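Local coordinates for protein putative fructose-bisphosphate aldolase (Coccidioides immitis, PDB 3PM6) that is a putative class II fructose-bisphosphate aldolase with a TIM-barrel fold and a bound zinc ion, at residues Ala42-Ala47 against Ala54-Phe59; Arg72-Ala77 against Ile85-Asp90; Val119-Phe124 against Leu130-Glu135. One frame throughout, in Å; residues are numbered along the deposited sequence.

How the contacts relate
From the N terminus the three contacts follow in series, each closing before the next opens, so none nest or cross. Contact 1 closes over six residues that carry the end of helix 37-49 into strand 54-58. Contact 2 does the same over seven residues, the end of helix 69-80 and the loop into strand 85-92. These two strands are neighbours in the barrel, and contacts 1 and 2 touch there: Ile56 N lies 2.9 Å from Thr86 O, probably a hydrogen bond. Contact 3, with its centre about 23 Å from that of contact 2, closes over five residues, mostly the first turn of helix 126-141, and ties the loop after strand 116-119 to that helix.

Contact 1: Ala42-Ala47 against Ala54-Phe59; sequences AIIRAA and AMILLF
Ile43 and Ile56 meet in the beta-alpha-beta unit formed by strand 29-33, helix 37-49 and strand 54-58 of the TIM barrel, where the helix lies on the outside of the sheet and runs back against the strand that follows it. The axes of 42-47 and 54-58 approach to 9.1 Å and run nearly antiparallel, at 173°. No hydrogen bond crosses, and the seam is made of aliphatic branches. Ile43 supplies two of them. Its CG2, anti to the backbone N (chi1 of CG1 -65°), drops onto Ala54 CB at 3.8 Å, while the extended CG1-CD1 arm crosses Ile56 obliquely and sets CD1 3.8 Å from Ile56 CG1. Val34, in the loop before the helix, touches both isoleucines. One turn further on, Ala47 CB meets Ala54 CB at 4.1 Å, near the connection, where the CA atoms of Ala47 and Ala54 are 6.4 Å apart. Met55 points the other way, with its side chain about 12 Å from the zinc ion. Elsewhere on the helix, Arg45 packs on Tyr65 of the second subunit, and Ala42 and Ala46 lie against helix 271-292. Ile44 begins off to one side and also touches Ile85 of the next strand; a bend in its chain (chi2 -54°) brings its terminal methyl in, with CD1 3.9 Å from Ile56 CD1.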
loop_
_atom_site.group_PDB
_atom_site.type_symbol
_atom_site.label_atom_id
_atom_site.label_comp_id
_atom_site.label_asym_id
_atom_site.label_seq_id
_atom_site.Cartn_x
_atom_site.Cartn_y
_atom_site.Cartn_z
ATOM N N ALA A 42 1.385 -9.220 -4.881
ATOM C CA ALA A 42 2.140 -10.363 -5.426
ATOM C C ALA A 42 2.176 -11.536 -4.460
ATOM O O ALA A 42 1.981 -12.695 -4.874
ATOM C CB ALA A 42 3.568 -9.938 -5.857
ATOM N N ILE A 43 2.398 -11.258 -3.174
ATOM C CA ILE A 43 2.434 -12.332 -2.170
ATOM C C ILE A 43 1.079 -13.010 -1.926
ATOM O O ILE A 43 1.009 -14.237 -1.901
ATOM C CB ILE A 43 2.956 -11.861 -0.783
ATOM C CG1 ILE A 43 4.430 -11.439 -0.863
ATOM C CG2 ILE A 43 2.780 -12.974 0.254
ATOM C CD1 ILE A 43 4.816 -10.454 0.276
ATOM N N ILE A 44 0.032 -12.221 -1.700
ATOM C CA ILE A 44 -1.322 -12.763 -1.507
ATOM C C ILE A 44 -1.720 -13.617 -2.716
ATOM O O ILE A 44 -2.256 -14.680 -2.539
ATOM C CB ILE A 44 -2.412 -11.649 -1.362
ATOM C CG1 ILE A 44 -2.056 -10.614 -0.270
ATOM C CG2 ILE A 44 -3.784 -12.288 -1.100
ATOM C CD1 ILE A 44 -1.756 -11.193 1.067
ATOM N N ARG A 45 -1.457 -13.132 -3.929
ATOM C CA ARG A 45 -1.895 -13.845 -5.134
ATOM C C ARG A 45 -1.111 -15.144 -5.306
ATOM O O ARG A 45 -1.692 -16.208 -5.586
ATOM C CB ARG A 45 -1.695 -12.981 -6.372
ATOM C CG ARG A 45 -2.802 -12.045 -6.663
ATOM C CD ARG A 45 -2.323 -11.076 -7.732
ATOM N NE ARG A 45 -3.132 -9.866 -7.714
ATOM C CZ ARG A 45 -3.171 -8.969 -8.691
ATOM N NH1 ARG A 45 -2.453 -9.120 -9.803
ATOM N NH2 ARG A 45 -3.959 -7.918 -8.560
ATOM N N ALA A 46 0.206 -15.047 -5.135
ATOM C CA ALA A 46 1.081 -16.207 -5.246
ATOM C C ALA A 46 0.667 -17.250 -4.237
ATOM O O ALA A 46 0.483 -18.395 -4.591
ATOM C CB ALA A 46 2.549 -15.813 -5.040
ATOM N N ALA A 47 0.464 -16.833 -2.993
ATOM C CA ALA A 47 0.082 -17.726 -1.911
ATOM C C ALA A 47 -1.288 -18.378 -2.155
ATOM O O ALA A 47 -1.483 -19.565 -1.869
ATOM C CB ALA A 47 0.072 -16.968 -0.560
ATOM N N ALA A 54 2.254 -18.035 3.851
ATOM C CA ALA A 54 3.298 -17.053 3.531
ATOM C C ALA A 54 3.398 -16.065 4.651
ATOM O O ALA A 54 2.567 -16.046 5.526
ATOM C CB ALA A 54 2.991 -16.289 2.195
ATOM N N MET A 55 4.440 -15.247 4.630
ATOM C CA MET A 55 4.518 -14.125 5.534
ATOM C C MET A 55 4.889 -12.913 4.717
ATOM O O MET A 55 5.695 -12.994 3.779
ATOM C CB MET A 55 5.549 -14.375 6.650
ATOM C CG MET A 55 5.126 -15.416 7.670
ATOM S SD MET A 55 6.399 -15.684 8.982
ATOM C CE MET A 55 5.447 -16.784 10.049
ATOM N N ILE A 56 4.305 -11.787 5.072
ATOM C CA ILE A 56 4.669 -10.524 4.436
ATOM C C ILE A 56 5.669 -9.855 5.417
ATOM O O ILE A 56 5.369 -9.701 6.608
ATOM C CB ILE A 56 3.399 -9.629 4.198
ATOM C CG1 ILE A 56 2.400 -10.294 3.230
ATOM C CG2 ILE A 56 3.763 -8.211 3.765
ATOM C CD1 ILE A 56 1.102 -9.552 3.120
ATOM N N LEU A 57 6.861 -9.508 4.920
ATOM C CA LEU A 57 7.842 -8.826 5.755
ATOM C C LEU A 57 7.947 -7.352 5.419
ATOM O O LEU A 57 8.070 -6.992 4.260
ATOM C CB LEU A 57 9.221 -9.509 5.649
ATOM C CG LEU A 57 9.398 -10.708 6.582
ATOM C CD1 LEU A 57 8.288 -11.791 6.306
ATOM C CD2 LEU A 57 10.770 -11.324 6.399
ATOM N N LEU A 58 7.890 -6.486 6.425
ATOM C CA LEU A 58 8.140 -5.066 6.201
ATOM C C LEU A 58 9.413 -4.677 6.952
ATOM O O LEU A 58 9.740 -5.315 7.952
ATOM C CB LEU A 58 6.944 -4.227 6.672
ATOM C CG LEU A 58 5.647 -4.351 5.846
ATOM C CD1 LEU A 58 4.564 -3.643 6.628
ATOM C CD2 LEU A 58 5.796 -3.690 4.430
ATOM N N PHE A 59 10.143 -3.655 6.464
ATOM C CA PHE A 59 11.304 -3.127 7.187
ATOM C C PHE A 59 10.859 -1.947 8.046
ATOM O O PHE A 59 9.732 -1.441 7.863
ATOM C CB PHE A 59 12.425 -2.696 6.227
ATOM C CG PHE A 59 13.009 -3.824 5.447
ATOM C CD1 PHE A 59 13.561 -4.942 6.091
ATOM C CD2 PHE A 59 13.000 -3.802 4.070
ATOM C CE1 PHE A 59 14.078 -6.004 5.358
ATOM C CE2 PHE A 59 13.547 -4.877 3.342
ATOM C CZ PHE A 59 14.084 -5.960 3.996
#

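Contact 2: Arg72-Ala77 against Ile85-Asp90; sequences RTAASA and ITLHLD
Leu87, on the third strand of the TIM barrel, packs against the barrel-facing side of helix 69-80, the helix that leads into that strand; it meets Ala74 and Ala75 on the outer surface of the sheet. The contact is small and fully buried, and every close contact runs through this one leucine. Its CG is anti to the backbone N (chi1 180°), and at chi2 61° the two methyls separate: CD2 carries on in the extended direction away from CA, while CD1 folds back beside CA. Each methyl takes a different alanine. CD1 rests 3.9 Å from Ala74 CB, and CD2 lies 3.9 Å from Ala75 CB, so the isobutyl fork fits against two successive helix residues whose short side chains let the helix come close: the CA atoms of Ala75 and Leu87 are 6.2 Å apart. Ile56 of the preceding strand and Phe114 also touch Leu87, and Ile40 of helix 37-49 touches Ala74, joining this seam to its neighbours. Across the strand, His88 bonds through ND1 to Ser116 OG, and Asp90 packs on His227, a ligand of the zinc ion together with His91 and His196. The helix has a second face, on which Thr73 OG1 is hydrogen-bonded to Thr73 OG1 of the second subunit. Beside the methyl contacts, Leu87 CD2 also grazes the helix backbone, 3.9 Å from Ala75 N.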
loop_
_atom_site.group_PDB
_atom_site.type_symbol
_atom_site.label_atom_id
_atom_site.label_comp_id
_atom_site.label_asym_id
_atom_site.label_seq_id
_atom_site.Cartn_x
_atom_site.Cartn_y
_atom_site.Cartn_z
ATOM N N ARG A 72 -0.968 -1.200 7.863
ATOM C CA ARG A 72 -2.417 -1.389 7.875
ATOM C C ARG A 72 -2.899 -2.094 6.599
ATOM O O ARG A 72 -3.705 -3.012 6.660
ATOM C CB ARG A 72 -3.140 -0.038 8.040
ATOM N N THR A 73 -2.406 -1.650 5.453
ATOM C CA THR A 73 -2.681 -2.308 4.176
ATOM C C THR A 73 -2.266 -3.774 4.210
ATOM O O THR A 73 -3.050 -4.633 3.866
ATOM C CB THR A 73 -1.932 -1.626 3.033
ATOM O OG1 THR A 73 -2.222 -0.220 3.064
ATOM C CG2 THR A 73 -2.354 -2.215 1.681
ATOM N N ALA A 74 -1.036 -4.054 4.642
ATOM C CA ALA A 74 -0.523 -5.451 4.704
ATOM C C ALA A 74 -1.259 -6.294 5.727
ATOM O O ALA A 74 -1.554 -7.469 5.466
ATOM C CB ALA A 74 0.994 -5.489 4.967
ATOM N N ALA A 75 -1.546 -5.718 6.894
ATOM C CA ALA A 75 -2.204 -6.512 7.959
ATOM C C ALA A 75 -3.595 -6.913 7.485
ATOM O O ALA A 75 -4.055 -8.053 7.700
ATOM C CB ALA A 75 -2.305 -5.734 9.268
ATOM N N SER A 76 -4.240 -5.971 6.813
ATOM C CA SER A 76 -5.571 -6.189 6.298
ATOM C C SER A 76 -5.564 -7.227 5.166
ATOM O O SER A 76 -6.338 -8.178 5.206
ATOM C CB SER A 76 -6.174 -4.848 5.849
ATOM O OG SER A 76 -7.366 -5.095 5.161
ATOM N N ALA A 77 -4.675 -7.070 4.184
ATOM C CA ALA A 77 -4.506 -8.089 3.151
ATOM C C ALA A 77 -4.315 -9.498 3.756
ATOM O O ALA A 77 -4.865 -10.470 3.225
ATOM C CB ALA A 77 -3.341 -7.740 2.221
ATOM N N ILE A 85 -1.580 -16.268 6.061
ATOM C CA ILE A 85 -0.533 -15.279 5.840
ATOM C C ILE A 85 -0.466 -14.318 7.041
ATOM O O ILE A 85 -1.485 -13.747 7.436
ATOM C CB ILE A 85 -0.787 -14.458 4.566
ATOM C CG1 ILE A 85 -1.121 -15.353 3.379
ATOM C CG2 ILE A 85 0.438 -13.608 4.247
ATOM C CD1 ILE A 85 -1.559 -14.564 2.148
ATOM N N THR A 86 0.733 -14.117 7.601
ATOM C CA THR A 86 0.895 -13.188 8.717
ATOM C C THR A 86 1.934 -12.138 8.398
ATOM O O THR A 86 2.650 -12.252 7.408
ATOM C CB THR A 86 1.274 -13.928 10.025
ATOM O OG1 THR A 86 2.560 -14.532 9.877
ATOM C CG2 THR A 86 0.203 -15.034 10.362
ATOM N N LEU A 87 2.031 -11.136 9.271
ATOM C CA LEU A 87 2.832 -9.948 9.049
ATOM C C LEU A 87 4.015 -9.838 10.044
ATOM O O LEU A 87 3.837 -9.956 11.244
ATOM C CB LEU A 87 1.935 -8.710 9.118
ATOM C CG LEU A 87 2.615 -7.364 8.910
ATOM C CD1 LEU A 87 3.260 -7.263 7.526
ATOM C CD2 LEU A 87 1.575 -6.257 9.113
ATOM N N HIS A 88 5.205 -9.600 9.514
ATOM C CA HIS A 88 6.437 -9.684 10.292
ATOM C C HIS A 88 7.247 -8.430 10.055
ATOM O O HIS A 88 7.447 -8.024 8.901
ATOM C CB HIS A 88 7.216 -10.899 9.795
ATOM C CG HIS A 88 8.485 -11.172 10.536
ATOM N ND1 HIS A 88 8.507 -11.619 11.841
ATOM C CD2 HIS A 88 9.777 -11.113 10.132
ATOM C CE1 HIS A 88 9.762 -11.824 12.206
ATOM N NE2 HIS A 88 10.548 -11.550 11.176
ATOM N N LEU A 89 7.702 -7.798 11.128
ATOM C CA LEU A 89 8.716 -6.737 11.000
ATOM C C LEU A 89 10.113 -7.322 10.961
ATOM O O LEU A 89 10.619 -7.846 11.963
ATOM C CB LEU A 89 8.604 -5.703 12.128
ATOM C CG LEU A 89 9.476 -4.432 12.092
ATOM C CD1 LEU A 89 9.243 -3.501 10.864
ATOM C CD2 LEU A 89 9.299 -3.655 13.414
ATOM N N ASP A 90 10.769 -7.224 9.805
ATOM C CA ASP A 90 12.120 -7.820 9.666
ATOM C C ASP A 90 13.185 -6.799 10.074
ATOM O O ASP A 90 12.972 -5.585 9.916
ATOM C CB ASP A 90 12.282 -8.264 8.199
ATOM C CG ASP A 90 13.518 -9.101 7.937
ATOM O OD1 ASP A 90 14.089 -9.736 8.869
ATOM O OD2 ASP A 90 13.930 -9.111 6.751
#

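Contact 3: Val119-Phe124 against Leu130-Glu135; sequences VDMSHF and LRLTRE
Leaving strand 116-119, the chain passes Thr133 at Val119, their CA atoms 6.2 Å apart, and then folds into a type I turn from Met121 to Phe124, closed by Phe124 N to Met121 O at 3.1 Å. This beta-alpha loop of the barrel faces helix 126-141. Val119 CG1, anti to the backbone N, lies 4.0 Å from Thr133 CA. In Met121 the bend at chi2 (-68°) lays SD 3.8 Å from Leu132 CD1. The same methyl sits over one face of the Phe124 ring, a CH-pi contact 4.2 Å from the centroid and 27° off the normal. Met121 CG comes within 3.8 Å of Thr133 OG1, but that hydroxyl is bonded to Asn129 O in its own helix. Asp120 points away and forms an Asx turn: OD1 takes Ser122 N at 3.2 Å, from the anti side and 28° out of the carboxylate plane. The same oxygen accepts a second bond, from Ser122 OG at 2.8 Å, on its syn lone pair. OD2 bonds to ND1 of His91, a zinc ligand. Between the two segments only van der Waals and CH-pi contacts operate, while the loop's polar grip is turned toward the metal site, consistent with a second-shell carboxylate orienting His91.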
loop_
_atom_site.group_PDB
_atom_site.type_symbol
_atom_site.label_atom_id
_atom_site.label_comp_id
_atom_site.label_asym_id
_atom_site.label_seq_id
_atom_site.Cartn_x
_atom_site.Cartn_y
_atom_site.Cartn_z
ATOM N N VAL A 119 13.519 -8.971 16.560
ATOM C CA VAL A 119 14.323 -8.130 17.472
ATOM C C VAL A 119 15.776 -8.399 17.127
ATOM O O VAL A 119 16.380 -9.332 17.656
ATOM C CB VAL A 119 14.036 -8.457 18.978
ATOM C CG1 VAL A 119 14.797 -7.522 19.865
ATOM C CG2 VAL A 119 12.520 -8.396 19.257
ATOM N N ASP A 120 16.306 -7.610 16.202
ATOM C CA ASP A 120 17.603 -7.835 15.604
ATOM C C ASP A 120 18.611 -6.917 16.286
ATOM O O ASP A 120 18.849 -5.795 15.832
ATOM C CB ASP A 120 17.559 -7.523 14.085
ATOM C CG ASP A 120 18.892 -7.790 13.408
ATOM O OD1 ASP A 120 19.811 -8.216 14.138
ATOM O OD2 ASP A 120 19.025 -7.629 12.164
ATOM N N MET A 121 19.201 -7.386 17.382
ATOM C CA MET A 121 20.214 -6.592 18.096
ATOM C C MET A 121 21.642 -7.054 17.781
ATOM O O MET A 121 22.572 -6.869 18.581
ATOM C CB MET A 121 19.916 -6.676 19.602
ATOM C CG MET A 121 18.489 -6.133 19.961
ATOM S SD MET A 121 18.365 -4.343 19.705
ATOM C CE MET A 121 16.955 -4.189 18.615
ATOM N N SER A 122 21.809 -7.657 16.595
ATOM C CA SER A 122 23.044 -8.359 16.242
ATOM C C SER A 122 24.208 -7.410 16.006
ATOM O O SER A 122 25.366 -7.831 15.996
ATOM C CB SER A 122 22.817 -9.214 14.973
ATOM O OG SER A 122 22.626 -8.361 13.847
ATOM N N HIS A 123 23.902 -6.131 15.797
ATOM C CA HIS A 123 24.936 -5.123 15.643
ATOM C C HIS A 123 25.664 -4.753 16.937
ATOM O O HIS A 123 26.761 -4.185 16.888
ATOM C CB HIS A 123 24.374 -3.871 14.974
ATOM C CG HIS A 123 24.099 -4.050 13.509
ATOM N ND1 HIS A 123 24.342 -3.061 12.584
ATOM C CD2 HIS A 123 23.623 -5.106 12.813
ATOM C CE1 HIS A 123 23.987 -3.489 11.381
ATOM N NE2 HIS A 123 23.555 -4.728 11.491
ATOM N N PHE A 124 25.059 -5.080 18.078
ATOM C CA PHE A 124 25.648 -4.813 19.385
ATOM C C PHE A 124 26.495 -6.005 19.802
ATOM O O PHE A 124 26.441 -7.065 19.157
ATOM C CB PHE A 124 24.533 -4.497 20.423
ATOM C CG PHE A 124 23.701 -3.290 20.064
ATOM C CD1 PHE A 124 24.234 -2.003 20.153
ATOM C CD2 PHE A 124 22.395 -3.448 19.581
ATOM C CE1 PHE A 124 23.477 -0.875 19.780
ATOM C CE2 PHE A 124 21.612 -2.338 19.200
ATOM C CZ PHE A 124 22.147 -1.045 19.296
ATOM N N LEU A 130 21.869 -9.834 23.932
ATOM C CA LEU A 130 21.024 -10.650 24.825
ATOM C C LEU A 130 20.164 -9.790 25.724
ATOM O O LEU A 130 18.959 -10.073 25.890
ATOM C CB LEU A 130 21.854 -11.547 25.731
ATOM C CG LEU A 130 22.371 -12.831 25.155
ATOM C CD1 LEU A 130 23.422 -13.294 26.146
ATOM C CD2 LEU A 130 21.231 -13.863 24.984
ATOM N N ARG A 131 20.785 -8.736 26.279
ATOM C CA ARG A 131 20.135 -7.839 27.231
ATOM C C ARG A 131 18.949 -7.126 26.598
ATOM O O ARG A 131 17.835 -7.164 27.124
ATOM C CB ARG A 131 21.139 -6.804 27.779
ATOM C CG ARG A 131 20.622 -6.002 28.987
ATOM C CD ARG A 131 21.546 -4.827 29.387
ATOM N NE ARG A 131 21.648 -3.787 28.355
ATOM C CZ ARG A 131 20.725 -2.858 28.137
ATOM N NH1 ARG A 131 19.612 -2.819 28.863
ATOM N NH2 ARG A 131 20.906 -1.959 27.202
ATOM N N LEU A 132 19.199 -6.432 25.493
ATOM C CA LEU A 132 18.120 -5.751 24.800
ATOM C C LEU A 132 17.067 -6.756 24.277
ATOM O O LEU A 132 15.872 -6.495 24.382
ATOM C CB LEU A 132 18.662 -4.907 23.650
ATOM C CG LEU A 132 19.553 -3.734 24.040
ATOM C CD1 LEU A 132 20.352 -3.279 22.803
ATOM C CD2 LEU A 132 18.717 -2.595 24.692
ATOM N N THR A 133 17.510 -7.894 23.714
ATOM C CA THR A 133 16.545 -8.892 23.189
ATOM C C THR A 133 15.595 -9.352 24.311
ATOM O O THR A 133 14.381 -9.356 24.145
ATOM C CB THR A 133 17.226 -10.105 22.493
ATOM O OG1 THR A 133 17.969 -9.659 21.353
ATOM C CG2 THR A 133 16.182 -11.139 22.025
ATOM N N ARG A 134 16.144 -9.703 25.471
ATOM C CA ARG A 134 15.286 -10.158 26.600
ATOM C C ARG A 134 14.193 -9.135 26.948
ATOM O O ARG A 134 13.023 -9.471 27.064
ATOM C CB ARG A 134 16.131 -10.460 27.829
ATOM C CG ARG A 134 15.337 -10.897 29.060
ATOM C CD ARG A 134 16.301 -11.221 30.210
ATOM N NE ARG A 134 17.170 -12.362 29.891
ATOM C CZ ARG A 134 16.834 -13.646 30.052
ATOM N NH1 ARG A 134 15.632 -13.989 30.539
ATOM N NH2 ARG A 134 17.700 -14.593 29.717
ATOM N N GLU A 135 14.574 -7.878 27.084
ATOM C CA GLU A 135 13.607 -6.876 27.470
ATOM C C GLU A 135 12.651 -6.499 26.358
ATOM O O GLU A 135 11.492 -6.191 26.634
ATOM C CB GLU A 135 14.280 -5.675 28.156
ATOM C CG GLU A 135 14.725 -4.523 27.320
ATOM C CD GLU A 135 15.203 -3.346 28.210
ATOM O OE1 GLU A 135 16.426 -3.087 28.254
ATOM O OE2 GLU A 135 14.360 -2.688 28.878
#